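PDB 3K2G: resiniferatoxin-binding, phosphotriesterase-related protein from Rhodobacter sphaeroides 2.4.1, which belongs to the phosphotriesterase family, carries two zinc ions in a TIM barrel and probably hydrolyses phosphoric esters. Local coordinates for residues 234-239 / 257-262; 89-94 / 309-314; 136-141 / 186-191; 5-10 / 202-207; 28-33 / 342-347. All coordinates share one frame; numbering follows the deposited sequence.

Overall arrangement
Contact 1 lies in the barrel wall, where it pairs strands 234-236 and 258-261; contacts 4 and 5 touch it and each other. Strand 206-208, reached by contact 4, borders strand 234-236 in the same parallel sheet, where V235 N meets L206 O. Contact 5 joins strand 31-32 to the last helix, 337-352, its centre about 14 Å from that of contact 1. Contacts 2 and 3 fasten to helices 85-97 and 186-202 loops that follow barrel strands, their centres about 30 Å apart across the chain's centre. Along the chain contact 5 spans contacts 1, 2 and 3; contact 4 spans contact 3, and its segments alternate with those of contacts 2 and 5. Contacts 1 and 3 each contribute a zinc ligand.

Contact 1. Residues 234-239 / 257-262. With ZN (zinc ion), chain J.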
# COMPACT_ATOMS: atom_id res chain seq x y z
N THR B 234 -29.06 -4.97 10.83
CA THR B 234 -28.74 -3.56 11.02
C THR B 234 -27.93 -3.15 9.79
O THR B 234 -26.97 -3.83 9.43
CB THR B 234 -27.87 -3.34 12.28
OG1 THR B 234 -28.62 -3.67 13.45
CG2 THR B 234 -27.41 -1.88 12.36
N VAL B 235 -28.32 -2.06 9.16
CA VAL B 235 -27.66 -1.56 7.96
C VAL B 235 -26.91 -0.27 8.26
O VAL B 235 -27.50 0.69 8.75
CB VAL B 235 -28.69 -1.27 6.83
CG1 VAL B 235 -27.97 -0.70 5.62
CG2 VAL B 235 -29.44 -2.55 6.46
N LEU B 236 -25.61 -0.26 7.97
CA LEU B 236 -24.79 0.92 8.18
C LEU B 236 -24.71 1.68 6.86
O LEU B 236 -24.11 1.18 5.90
CB LEU B 236 -23.38 0.52 8.63
CG LEU B 236 -23.28 -0.22 9.96
CD1 LEU B 236 -21.85 -0.71 10.15
CD2 LEU B 236 -23.68 0.69 11.10
N CYS B 237 -25.30 2.87 6.82
CA CYS B 237 -25.33 3.70 5.61
C CYS B 237 -24.07 4.49 5.32
O CYS B 237 -23.26 4.76 6.21
CB CYS B 237 -26.48 4.70 5.68
SG CYS B 237 -28.14 3.98 5.83
N HIS B 238 -23.92 4.87 4.06
CA HIS B 238 -22.81 5.71 3.61
C HIS B 238 -21.42 5.15 3.87
O HIS B 238 -20.55 5.83 4.42
CB HIS B 238 -22.96 7.09 4.25
CG HIS B 238 -24.37 7.60 4.21
ND1 HIS B 238 -25.18 7.45 3.11
CD2 HIS B 238 -25.11 8.25 5.14
CE1 HIS B 238 -26.36 7.99 3.36
NE2 HIS B 238 -26.35 8.47 4.59
N MSE B 239 -21.19 3.92 3.43
CA MSE B 239 -19.89 3.30 3.61
C MSE B 239 -18.87 3.75 2.57
O MSE B 239 -17.67 3.65 2.80
CB MSE B 239 -20.04 1.78 3.57
CG MSE B 239 -20.85 1.23 4.74
SE MSE B 239 -20.15 1.78 6.47
CE MSE B 239 -18.42 0.93 6.32
N ALA B 257 -23.21 -6.61 10.55
CA ALA B 257 -23.96 -5.52 9.94
C ALA B 257 -23.79 -5.44 8.44
O ALA B 257 -22.77 -5.84 7.89
CB ALA B 257 -23.54 -4.19 10.58
N PHE B 258 -24.82 -4.93 7.77
CA PHE B 258 -24.76 -4.75 6.33
C PHE B 258 -23.96 -3.48 6.11
O PHE B 258 -24.05 -2.53 6.89
CB PHE B 258 -26.17 -4.57 5.76
CG PHE B 258 -26.94 -5.85 5.61
CD1 PHE B 258 -26.78 -6.64 4.47
CD2 PHE B 258 -27.84 -6.26 6.59
CE1 PHE B 258 -27.51 -7.82 4.31
CE2 PHE B 258 -28.58 -7.43 6.44
CZ PHE B 258 -28.41 -8.22 5.30
N LEU B 259 -23.14 -3.47 5.07
CA LEU B 259 -22.34 -2.30 4.72
C LEU B 259 -23.01 -1.73 3.48
O LEU B 259 -22.97 -2.33 2.41
CB LEU B 259 -20.90 -2.70 4.41
CG LEU B 259 -20.16 -3.44 5.54
CD1 LEU B 259 -18.72 -3.67 5.13
CD2 LEU B 259 -20.23 -2.61 6.83
N GLU B 260 -23.66 -0.59 3.64
CA GLU B 260 -24.37 -0.00 2.52
C GLU B 260 -23.60 1.05 1.73
O GLU B 260 -23.32 2.14 2.22
CB GLU B 260 -25.69 0.58 3.01
CG GLU B 260 -26.62 1.02 1.89
CD GLU B 260 -28.00 1.40 2.41
OE1 GLU B 260 -28.17 2.52 2.94
OE2 GLU B 260 -28.91 0.56 2.29
N PHE B 261 -23.24 0.70 0.50
CA PHE B 261 -22.56 1.62 -0.40
C PHE B 261 -23.69 2.28 -1.19
O PHE B 261 -23.94 1.97 -2.35
CB PHE B 261 -21.60 0.86 -1.31
CG PHE B 261 -20.39 0.34 -0.58
CD1 PHE B 261 -19.24 1.12 -0.47
CD2 PHE B 261 -20.42 -0.90 0.05
CE1 PHE B 261 -18.14 0.67 0.26
CE2 PHE B 261 -19.33 -1.36 0.78
CZ PHE B 261 -18.18 -0.58 0.89
N ASP B 262 -24.39 3.18 -0.50
CA ASP B 262 -25.53 3.90 -1.05
C ASP B 262 -25.17 5.21 -1.75
O ASP B 262 -26.05 6.02 -2.02
CB ASP B 262 -26.53 4.21 0.07
CG ASP B 262 -25.84 4.65 1.36
OD1 ASP B 262 -24.96 5.54 1.30
OD2 ASP B 262 -26.20 4.12 2.43
ZN ZN J . -28.08 9.79 5.35
O HOH W 1 -28.88 10.10 3.41
O HOH W 2 -26.98 11.64 4.26
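OD1 of D262 is gripped by H238: a short bond of 2.6 Å runs from H238 ND1 to D262 OD1. The backbone N of H238 adds a weak one. The ring nitrogen arrives from above the carboxylate plane, ring and carboxylate being turned 69° apart. OD2 of D262 takes the main bond from H238 N at 2.9 Å, on its syn side. NE2 of H238 binds a zinc ion at 2.3 Å; two waters, E177 and H209 are further ligands. Behind the site, strands 234-236 and 258-261 of the TIM barrel run parallel, the two ends of a beta-alpha-beta unit through helix 246-255. L236 N bonds F258 O and L236 O accepts from E260 N at 2.9 Å. M239 N continues the pairing to E260 O, and M239 CB sits over one face of the F261 ring, 4.0 Å from its centroid. With its proton on ND1, H238 offers the zinc the NE2 lone pair, and second-shell D262 both orients the ring and would probably strengthen NE2 as a zinc ligand.

Contact 2. Residues 89-94 / 309-314; sequences IAEVKQ and MMLTRY
E91 reaches out from helix 85-97, one of the helices around the TIM barrel, to L311, T312 and R313 in the loop between strand 299-301 and helix 321-332. Its CB and CG run beside L311, CG lying 3.8 Å from L311 CD2. A bend at chi2 (-78°) then turns the carboxylate across L311, with CD 3.8 Å from L311 CB, and delivers both oxygens to the opening of the short 3-10 segment 312-313. OE1 accepts from T312 N at 3.1 Å, the donor standing above the carboxylate plane. OE2 takes two donors, both syn but from opposite faces of the carboxylate plane: T312 OG1 at 2.7 Å and R313 N at 3.0 Å. Three bonds thus fix the carboxylate, two of them from loop backbone N-H groups. Y314 N closes the turn onto L311 O, and the side chain of R313 packs on I63 of a second subunit. T312 OG1, a hydrogen-bond donor to E91, is also an acceptor. Q94, one turn further along the helix, extends toward T312 from the opposite direction, and its NE2 donates to T312 OG1 at 3.0 Å with an angle of 173°, the oxygen lying in the plane of the amide.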
# COMPACT_ATOMS: atom_id res chain seq x y z
N ILE B 89 -42.06 10.18 -10.16
CA ILE B 89 -42.70 9.06 -10.84
C ILE B 89 -42.01 8.72 -12.15
O ILE B 89 -41.79 7.55 -12.46
CB ILE B 89 -44.20 9.34 -11.10
CG1 ILE B 89 -44.96 9.30 -9.78
CG2 ILE B 89 -44.76 8.33 -12.09
CD1 ILE B 89 -46.38 9.82 -9.86
N ALA B 90 -41.67 9.74 -12.94
CA ALA B 90 -41.00 9.50 -14.22
C ALA B 90 -39.59 8.95 -13.99
O ALA B 90 -39.16 8.02 -14.68
CB ALA B 90 -40.92 10.79 -15.03
N GLU B 91 -38.89 9.52 -13.02
CA GLU B 91 -37.53 9.08 -12.72
C GLU B 91 -37.51 7.65 -12.19
O GLU B 91 -36.60 6.89 -12.50
CB GLU B 91 -36.91 10.03 -11.69
CG GLU B 91 -36.60 11.43 -12.23
CD GLU B 91 -35.34 11.49 -13.08
OE1 GLU B 91 -34.40 10.70 -12.81
OE2 GLU B 91 -35.27 12.32 -14.01
N VAL B 92 -38.52 7.29 -11.41
CA VAL B 92 -38.61 5.94 -10.86
C VAL B 92 -38.96 4.94 -11.96
O VAL B 92 -38.51 3.79 -11.94
CB VAL B 92 -39.66 5.86 -9.72
CG1 VAL B 92 -39.93 4.40 -9.34
CG2 VAL B 92 -39.14 6.62 -8.51
N LYS B 93 -39.75 5.37 -12.94
CA LYS B 93 -40.11 4.48 -14.03
C LYS B 93 -38.87 4.02 -14.79
O LYS B 93 -38.89 2.97 -15.43
CB LYS B 93 -41.09 5.16 -14.98
CG LYS B 93 -42.50 5.29 -14.42
CD LYS B 93 -43.43 5.92 -15.45
CE LYS B 93 -44.84 6.08 -14.91
NZ LYS B 93 -45.76 6.70 -15.91
N GLN B 94 -37.80 4.80 -14.73
CA GLN B 94 -36.56 4.43 -15.41
C GLN B 94 -35.96 3.19 -14.74
O GLN B 94 -35.42 2.30 -15.42
CB GLN B 94 -35.54 5.56 -15.34
CG GLN B 94 -35.85 6.74 -16.23
CD GLN B 94 -34.80 7.82 -16.11
OE1 GLN B 94 -33.60 7.53 -16.13
NE2 GLN B 94 -35.24 9.07 -15.99
N MSE B 309 -30.48 17.73 -8.30
CA MSE B 309 -29.40 17.53 -9.27
C MSE B 309 -28.97 16.08 -9.45
O MSE B 309 -28.18 15.78 -10.34
CB MSE B 309 -28.19 18.41 -8.94
CG MSE B 309 -27.37 18.01 -7.74
SE MSE B 309 -25.91 19.30 -7.49
CE MSE B 309 -24.64 18.64 -8.86
N MSE B 310 -29.51 15.17 -8.65
CA MSE B 310 -29.14 13.77 -8.80
C MSE B 310 -30.14 13.05 -9.70
O MSE B 310 -29.98 11.87 -9.99
CB MSE B 310 -29.05 13.09 -7.43
CG MSE B 310 -27.86 13.56 -6.59
SE MSE B 310 -27.79 12.76 -4.83
CE MSE B 310 -27.23 10.95 -5.37
N LEU B 311 -31.16 13.77 -10.14
CA LEU B 311 -32.17 13.21 -11.04
C LEU B 311 -31.70 13.46 -12.48
O LEU B 311 -31.06 14.48 -12.74
CB LEU B 311 -33.52 13.89 -10.82
CG LEU B 311 -34.12 13.73 -9.42
CD1 LEU B 311 -35.37 14.59 -9.29
CD2 LEU B 311 -34.44 12.26 -9.16
N THR B 312 -32.02 12.54 -13.39
CA THR B 312 -31.58 12.69 -14.77
C THR B 312 -32.12 13.98 -15.40
O THR B 312 -31.45 14.63 -16.21
CB THR B 312 -31.99 11.47 -15.63
OG1 THR B 312 -33.41 11.48 -15.84
CG2 THR B 312 -31.62 10.18 -14.90
N ARG B 313 -33.33 14.36 -15.00
CA ARG B 313 -33.95 15.58 -15.49
C ARG B 313 -33.06 16.80 -15.27
O ARG B 313 -33.11 17.77 -16.03
CB ARG B 313 -35.29 15.80 -14.79
CG ARG B 313 -35.69 17.25 -14.57
CD ARG B 313 -36.32 17.87 -15.79
NE ARG B 313 -36.74 19.25 -15.53
CZ ARG B 313 -36.01 20.32 -15.81
NH1 ARG B 313 -34.80 20.18 -16.35
NH2 ARG B 313 -36.49 21.53 -15.56
N TYR B 314 -32.23 16.75 -14.22
CA TYR B 314 -31.34 17.87 -13.92
C TYR B 314 -29.88 17.57 -14.21
O TYR B 314 -28.99 18.21 -13.63
CB TYR B 314 -31.50 18.29 -12.46
CG TYR B 314 -32.85 18.91 -12.17
CD1 TYR B 314 -33.20 20.15 -12.70
CD2 TYR B 314 -33.79 18.23 -11.39
CE1 TYR B 314 -34.45 20.70 -12.45
CE2 TYR B 314 -35.04 18.77 -11.14
CZ TYR B 314 -35.37 20.01 -11.68
OH TYR B 314 -36.61 20.55 -11.42

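Contact 3. Residues 136-141 / 186-191. With DTV ((2S,3S)-1,4-dimercaptobutane-2,3-diol), chain K.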
# COMPACT_ATOMS: atom_id res chain seq x y z
N TYR B 136 -33.91 11.77 12.40
CA TYR B 136 -32.66 11.98 11.68
C TYR B 136 -31.66 12.77 12.52
O TYR B 136 -31.73 12.77 13.75
CB TYR B 136 -32.97 12.70 10.36
CG TYR B 136 -31.92 12.55 9.30
CD1 TYR B 136 -31.31 11.32 9.06
CD2 TYR B 136 -31.56 13.63 8.50
CE1 TYR B 136 -30.37 11.16 8.05
CE2 TYR B 136 -30.63 13.49 7.47
CZ TYR B 136 -30.04 12.25 7.25
OH TYR B 136 -29.15 12.08 6.22
N LEU B 137 -30.74 13.46 11.85
CA LEU B 137 -29.73 14.24 12.55
C LEU B 137 -30.35 15.32 13.44
O LEU B 137 -31.44 15.82 13.16
CB LEU B 137 -28.76 14.87 11.54
CG LEU B 137 -27.95 13.86 10.71
CD1 LEU B 137 -27.15 14.59 9.64
CD2 LEU B 137 -27.03 13.06 11.62
N ALA B 138 -29.63 15.67 14.50
CA ALA B 138 -30.07 16.68 15.46
C ALA B 138 -30.72 17.93 14.85
O ALA B 138 -31.89 18.21 15.11
CB ALA B 138 -28.89 17.08 16.35
N SER B 139 -29.95 18.66 14.06
CA SER B 139 -30.44 19.90 13.44
C SER B 139 -31.76 19.77 12.67
O SER B 139 -32.40 20.78 12.36
CB SER B 139 -29.37 20.48 12.51
OG SER B 139 -28.88 19.51 11.61
N SER B 140 -32.19 18.55 12.38
CA SER B 140 -33.43 18.35 11.64
C SER B 140 -34.56 17.89 12.56
O SER B 140 -35.73 17.87 12.16
CB SER B 140 -33.25 17.30 10.54
OG SER B 140 -33.23 16.00 11.10
N MSE B 141 -34.21 17.52 13.79
CA MSE B 141 -35.21 17.03 14.74
C MSE B 141 -36.25 18.04 15.17
O MSE B 141 -35.94 19.21 15.44
CB MSE B 141 -34.53 16.45 15.98
CG MSE B 141 -33.80 15.15 15.72
SE MSE B 141 -33.14 14.44 17.39
CE MSE B 141 -32.13 12.94 16.73
N ALA B 186 -26.01 13.72 22.39
CA ALA B 186 -26.81 12.97 23.34
C ALA B 186 -28.19 12.70 22.76
O ALA B 186 -28.77 11.64 22.99
CB ALA B 186 -26.92 13.75 24.64
N GLU B 187 -28.72 13.67 22.02
CA GLU B 187 -30.04 13.54 21.41
C GLU B 187 -30.02 12.43 20.36
O GLU B 187 -30.95 11.62 20.28
CB GLU B 187 -30.46 14.86 20.75
CG GLU B 187 -30.49 16.06 21.70
CD GLU B 187 -29.11 16.49 22.20
OE1 GLU B 187 -28.26 16.87 21.37
OE2 GLU B 187 -28.88 16.44 23.43
N GLU B 188 -28.97 12.40 19.55
CA GLU B 188 -28.86 11.39 18.50
C GLU B 188 -28.68 10.01 19.13
O GLU B 188 -29.19 9.02 18.61
CB GLU B 188 -27.68 11.74 17.58
CG GLU B 188 -27.79 13.15 17.02
CD GLU B 188 -26.59 13.56 16.19
OE1 GLU B 188 -25.47 13.12 16.51
OE2 GLU B 188 -26.78 14.32 15.22
N GLU B 189 -27.98 9.96 20.26
CA GLU B 189 -27.76 8.71 20.97
C GLU B 189 -29.09 8.19 21.52
O GLU B 189 -29.38 7.00 21.45
CB GLU B 189 -26.79 8.91 22.14
CG GLU B 189 -26.40 7.60 22.83
CD GLU B 189 -25.43 7.80 23.98
OE1 GLU B 189 -24.34 8.37 23.76
OE2 GLU B 189 -25.75 7.37 25.11
N LYS B 190 -29.89 9.11 22.07
CA LYS B 190 -31.20 8.76 22.61
C LYS B 190 -32.06 8.26 21.47
O LYS B 190 -32.79 7.27 21.60
CB LYS B 190 -31.87 9.99 23.23
CG LYS B 190 -33.23 9.70 23.87
CD LYS B 190 -33.93 10.99 24.28
CE LYS B 190 -34.27 11.84 23.06
NZ LYS B 190 -34.82 13.17 23.43
N SER B 191 -31.99 8.95 20.34
CA SER B 191 -32.74 8.58 19.16
C SER B 191 -32.39 7.16 18.73
O SER B 191 -33.27 6.34 18.48
CB SER B 191 -32.44 9.56 18.02
OG SER B 191 -32.99 9.11 16.80
S1 DTV K . -25.57 15.12 6.10
C1 DTV K . -27.34 14.64 5.81
C2 DTV K . -28.04 15.49 4.76
O2 DTV K . -27.35 15.33 3.53
C3 DTV K . -29.51 15.04 4.58
O3 DTV K . -29.54 13.70 4.14
C4 DTV K . -30.26 15.89 3.57
S4 DTV K . -32.00 16.14 4.03
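M141 and E188 reach across in opposite senses, M141 to the helix backbone and E188 to the loop backbone at A138. The selenomethionine M141 is stretched out beyond CG, which carries its terminal CE over helix 186-202 to rest 3.6 Å from S191 CB and 4.0 Å from E188 CA. E188 extends the other way, crossing L137 so that its OE2 lies 3.8 Å from L137 CD2. The same oxygen uses its anti lone pair, the one away from OE1, to accept from A138 N at 3.2 Å in a nearly straight bond (173°). OE1 is held elsewhere, by S181 OG and T185 N, so both oxygens of the carboxylate are engaged. The loop thus fastened follows strand 128-131 of the TIM barrel and lines the pocket of the bound dithiol, with Y136 also a zinc ligand. L137 lies over one face of the Y136 ring, and its two methyls diverge: CD2 faces E188, whereas CD1 meets C1 of the bound dimercaptobutanediol at 3.8 Å. C3 of that ligand sits at the ring edge of Y136, and Y136 OH shares a hydrogen bond of 2.7 Å with its O3. Within the loop, L137 O accepts from both S140 N and S140 OG, the hydroxyl at 2.7 Å lying in the carbonyl plane.

Contact 4. Residues 5-10 / 202-207; sequences ELSPCH and TGLPLM
T202 and S7 join the N-terminal lead of the chain to the helix-to-strand junction of the TIM barrel, where helix 186-202 ends and strand 206-208 follows. S7 N donates to T202 O at 2.8 Å, in the carbonyl plane and on a lone pair. Carbon atoms of L6 and H10 also close in on this carbonyl: L6 CD2 and H10 CB each lie 3.5 Å from T202 O. At the helix end T202 keeps its hydroxyl between backbone N and carbonyl carbon (chi1 66°), a rotation that lets OG1 accept from L204 N at 3.3 Å in an ST turn while it is also bonded to A198 O. The chain then leaves the helix through G203, which has positive phi (76°) and whose bare backbone is approached by L6 CD2 and H10. H10 likewise has its CG between backbone N and carbonyl carbon (chi1 58°), and its ring leads away from the junction, with L6 CD1 over one ring face. E5, at the start of the lead, forms a salt bridge with R201. L204 sends its branch into the type I turn S7-H10. There its CG packs on S7 CB at 3.8 Å, and CD2 lies 3.7 Å from S7 OG and 3.6 Å from C9 O.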
# COMPACT_ATOMS: atom_id res chain seq x y z
N GLU B 5 -45.08 -7.60 20.21
CA GLU B 5 -45.25 -6.32 19.51
C GLU B 5 -44.62 -6.42 18.13
O GLU B 5 -44.43 -5.42 17.45
CB GLU B 5 -44.56 -5.19 20.28
CG GLU B 5 -45.19 -4.82 21.61
CD GLU B 5 -44.45 -3.68 22.31
OE1 GLU B 5 -43.30 -3.90 22.75
OE2 GLU B 5 -45.02 -2.58 22.42
N LEU B 6 -44.30 -7.64 17.72
CA LEU B 6 -43.68 -7.88 16.43
C LEU B 6 -44.51 -7.41 15.24
O LEU B 6 -45.73 -7.62 15.19
CB LEU B 6 -43.38 -9.37 16.25
CG LEU B 6 -42.27 -9.98 17.11
CD1 LEU B 6 -42.18 -11.47 16.84
CD2 LEU B 6 -40.96 -9.30 16.80
N SER B 7 -43.85 -6.77 14.29
CA SER B 7 -44.52 -6.33 13.08
C SER B 7 -44.99 -7.59 12.37
O SER B 7 -44.37 -8.64 12.48
CB SER B 7 -43.55 -5.59 12.16
OG SER B 7 -43.99 -5.66 10.81
N PRO B 8 -46.11 -7.50 11.64
CA PRO B 8 -46.59 -8.69 10.93
C PRO B 8 -45.54 -9.10 9.90
O PRO B 8 -45.58 -10.21 9.37
CB PRO B 8 -47.88 -8.21 10.28
CG PRO B 8 -48.38 -7.20 11.26
CD PRO B 8 -47.12 -6.43 11.60
N CYS B 9 -44.62 -8.19 9.60
CA CYS B 9 -43.55 -8.46 8.64
C CYS B 9 -42.16 -8.38 9.28
O CYS B 9 -41.23 -7.82 8.69
CB CYS B 9 -43.62 -7.48 7.47
SG CYS B 9 -45.13 -7.61 6.49
N HIS B 10 -42.02 -8.94 10.48
CA HIS B 10 -40.73 -8.94 11.17
C HIS B 10 -39.76 -9.79 10.35
O HIS B 10 -40.18 -10.53 9.47
CB HIS B 10 -40.88 -9.48 12.60
CG HIS B 10 -41.44 -10.86 12.68
ND1 HIS B 10 -40.65 -11.99 12.72
CD2 HIS B 10 -42.72 -11.30 12.74
CE1 HIS B 10 -41.42 -13.06 12.79
NE2 HIS B 10 -42.68 -12.67 12.81
N THR B 202 -40.33 -4.65 17.48
CA THR B 202 -41.02 -4.90 16.22
C THR B 202 -40.40 -6.00 15.35
O THR B 202 -41.07 -6.61 14.52
CB THR B 202 -41.11 -3.62 15.36
OG1 THR B 202 -39.79 -3.22 14.95
CG2 THR B 202 -41.75 -2.50 16.14
N GLY B 203 -39.10 -6.25 15.53
CA GLY B 203 -38.44 -7.27 14.74
C GLY B 203 -38.16 -6.80 13.32
O GLY B 203 -37.84 -7.60 12.44
N LEU B 204 -38.28 -5.49 13.10
CA LEU B 204 -38.03 -4.91 11.78
C LEU B 204 -36.56 -4.54 11.62
O LEU B 204 -35.85 -4.33 12.61
CB LEU B 204 -38.87 -3.65 11.57
CG LEU B 204 -40.36 -3.80 11.31
CD1 LEU B 204 -41.02 -2.42 11.21
CD2 LEU B 204 -40.57 -4.59 10.02
N PRO B 205 -36.07 -4.46 10.37
CA PRO B 205 -34.67 -4.10 10.11
C PRO B 205 -34.38 -2.70 10.63
O PRO B 205 -35.28 -1.88 10.75
CB PRO B 205 -34.58 -4.16 8.58
CG PRO B 205 -35.61 -5.18 8.21
CD PRO B 205 -36.76 -4.82 9.11
N LEU B 206 -33.11 -2.44 10.93
CA LEU B 206 -32.68 -1.14 11.44
C LEU B 206 -31.62 -0.56 10.51
O LEU B 206 -30.64 -1.23 10.17
CB LEU B 206 -32.11 -1.29 12.85
CG LEU B 206 -31.49 -0.05 13.50
CD1 LEU B 206 -32.57 1.02 13.72
CD2 LEU B 206 -30.85 -0.43 14.83
N MSE B 207 -31.82 0.68 10.09
CA MSE B 207 -30.89 1.35 9.19
C MSE B 207 -30.37 2.61 9.86
O MSE B 207 -31.14 3.45 10.33
CB MSE B 207 -31.61 1.70 7.88
CG MSE B 207 -30.72 2.36 6.82
SE MSE B 207 -31.67 2.67 5.21
CE MSE B 207 -31.69 0.86 4.52

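Contact 5. Residues 28-33 / 342-347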
# COMPACT_ATOMS: atom_id res chain seq x y z
N LEU B 28 -39.70 -9.16 -3.35
CA LEU B 28 -38.95 -7.91 -3.30
C LEU B 28 -38.18 -7.72 -4.60
O LEU B 28 -38.25 -6.66 -5.21
CB LEU B 28 -37.98 -7.92 -2.11
CG LEU B 28 -37.35 -6.57 -1.78
CD1 LEU B 28 -38.43 -5.59 -1.32
CD2 LEU B 28 -36.30 -6.75 -0.68
N GLY B 29 -37.43 -8.74 -5.01
CA GLY B 29 -36.68 -8.68 -6.25
C GLY B 29 -35.56 -7.66 -6.33
O GLY B 29 -34.98 -7.27 -5.31
N HIS B 30 -35.26 -7.23 -7.55
CA HIS B 30 -34.21 -6.25 -7.84
C HIS B 30 -34.58 -4.99 -7.07
O HIS B 30 -35.57 -4.32 -7.38
CB HIS B 30 -34.18 -5.98 -9.34
CG HIS B 30 -32.85 -5.50 -9.84
ND1 HIS B 30 -32.45 -4.18 -9.75
CD2 HIS B 30 -31.83 -6.17 -10.42
CE1 HIS B 30 -31.24 -4.06 -10.26
NE2 HIS B 30 -30.83 -5.25 -10.67
N THR B 31 -33.76 -4.65 -6.07
CA THR B 31 -34.07 -3.53 -5.19
C THR B 31 -32.98 -2.50 -4.90
O THR B 31 -31.79 -2.81 -4.89
CB THR B 31 -34.52 -4.10 -3.81
OG1 THR B 31 -35.65 -4.97 -4.00
CG2 THR B 31 -34.88 -2.98 -2.84
N LEU B 32 -33.43 -1.26 -4.66
CA LEU B 32 -32.54 -0.17 -4.28
C LEU B 32 -32.87 0.03 -2.80
O LEU B 32 -33.96 0.47 -2.44
CB LEU B 32 -32.86 1.11 -5.08
CG LEU B 32 -32.42 1.18 -6.54
CD1 LEU B 32 -32.93 2.48 -7.17
CD2 LEU B 32 -30.90 1.13 -6.61
N MSE B 33 -31.90 -0.32 -1.95
CA MSE B 33 -32.06 -0.23 -0.50
C MSE B 33 -32.09 1.16 0.12
O MSE B 33 -32.50 1.31 1.27
CB MSE B 33 -30.93 -1.01 0.18
CG MSE B 33 -31.11 -2.53 0.15
SE MSE B 33 -32.66 -3.16 1.05
CE MSE B 33 -32.37 -2.25 2.73
N THR B 342 -26.70 -11.41 -6.31
CA THR B 342 -26.63 -11.42 -4.85
C THR B 342 -26.74 -10.00 -4.28
O THR B 342 -27.43 -9.76 -3.29
CB THR B 342 -25.31 -12.07 -4.37
OG1 THR B 342 -25.30 -13.46 -4.72
CG2 THR B 342 -25.14 -11.92 -2.86
N LEU B 343 -26.05 -9.07 -4.92
CA LEU B 343 -26.05 -7.68 -4.48
C LEU B 343 -27.39 -6.97 -4.62
O LEU B 343 -27.80 -6.26 -3.71
CB LEU B 343 -24.97 -6.90 -5.25
CG LEU B 343 -23.53 -7.33 -4.96
CD1 LEU B 343 -22.58 -6.66 -5.93
CD2 LEU B 343 -23.18 -6.98 -3.54
N MSE B 344 -28.07 -7.17 -5.74
CA MSE B 344 -29.35 -6.48 -5.99
C MSE B 344 -30.63 -7.19 -5.60
O MSE B 344 -31.70 -6.57 -5.58
CB MSE B 344 -29.45 -6.11 -7.47
CG MSE B 344 -28.31 -5.23 -7.96
SE MSE B 344 -28.03 -3.61 -6.91
CE MSE B 344 -29.67 -2.70 -7.42
N VAL B 345 -30.55 -8.49 -5.31
CA VAL B 345 -31.75 -9.24 -4.96
C VAL B 345 -31.61 -10.01 -3.66
O VAL B 345 -32.34 -9.77 -2.70
CB VAL B 345 -32.13 -10.26 -6.08
CG1 VAL B 345 -33.36 -11.05 -5.66
CG2 VAL B 345 -32.39 -9.53 -7.39
N THR B 346 -30.66 -10.94 -3.63
CA THR B 346 -30.46 -11.76 -2.45
C THR B 346 -30.13 -10.97 -1.18
O THR B 346 -30.76 -11.17 -0.15
CB THR B 346 -29.36 -12.82 -2.68
OG1 THR B 346 -29.54 -13.42 -3.97
CG2 THR B 346 -29.45 -13.91 -1.62
N ASN B 347 -29.17 -10.05 -1.26
CA ASN B 347 -28.83 -9.28 -0.07
C ASN B 347 -29.98 -8.42 0.43
O ASN B 347 -30.25 -8.38 1.62
CB ASN B 347 -27.57 -8.46 -0.30
CG ASN B 347 -26.31 -9.32 -0.32
OD1 ASN B 347 -26.38 -10.52 -0.06
ND2 ASN B 347 -25.17 -8.71 -0.61
O HOH W 3 -34.88 -9.01 -3.02
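T31 N donates to M344 O at 2.9 Å with an angle of 164°, the one direct hydrogen bond between the segments. H30 CA adds a C-H...O contact to the same carbonyl. A water makes a second, indirect link, donating to G29 O at 2.9 Å and to V345 O at 2.7 Å. G29 O also accepts from T31 OG1 at 2.7 Å, the hydroxyl standing above the carbonyl plane, which ties the turn at G29-T31 back on itself. These bonds attach strand 31-32 and the turn before it, beside strand 102-105 in the TIM barrel, to helix 337-352, the last in the chain, so sequence-distant ends of the fold are held together. The helix widens here into a pi-type turn in which N347 N bonds T342 O. A CH-pi contact joins H30 and M344: with chi1 at -155°, the H30 ring swings away from its own N and over M344, and CB of this selenomethionine sits 3.8 Å from the ring centroid, over one face, while SE stands obliquely at 5.2 Å. M344, bent at chi2 and chi3, also curls its CE back to H30 CE1. In apolar packing the same CE meets L32 CD2, whose side chain runs alongside. V345 straddles the G29-H30 link, its CG1 near G29 and its CG2 3.7 Å from H30 N.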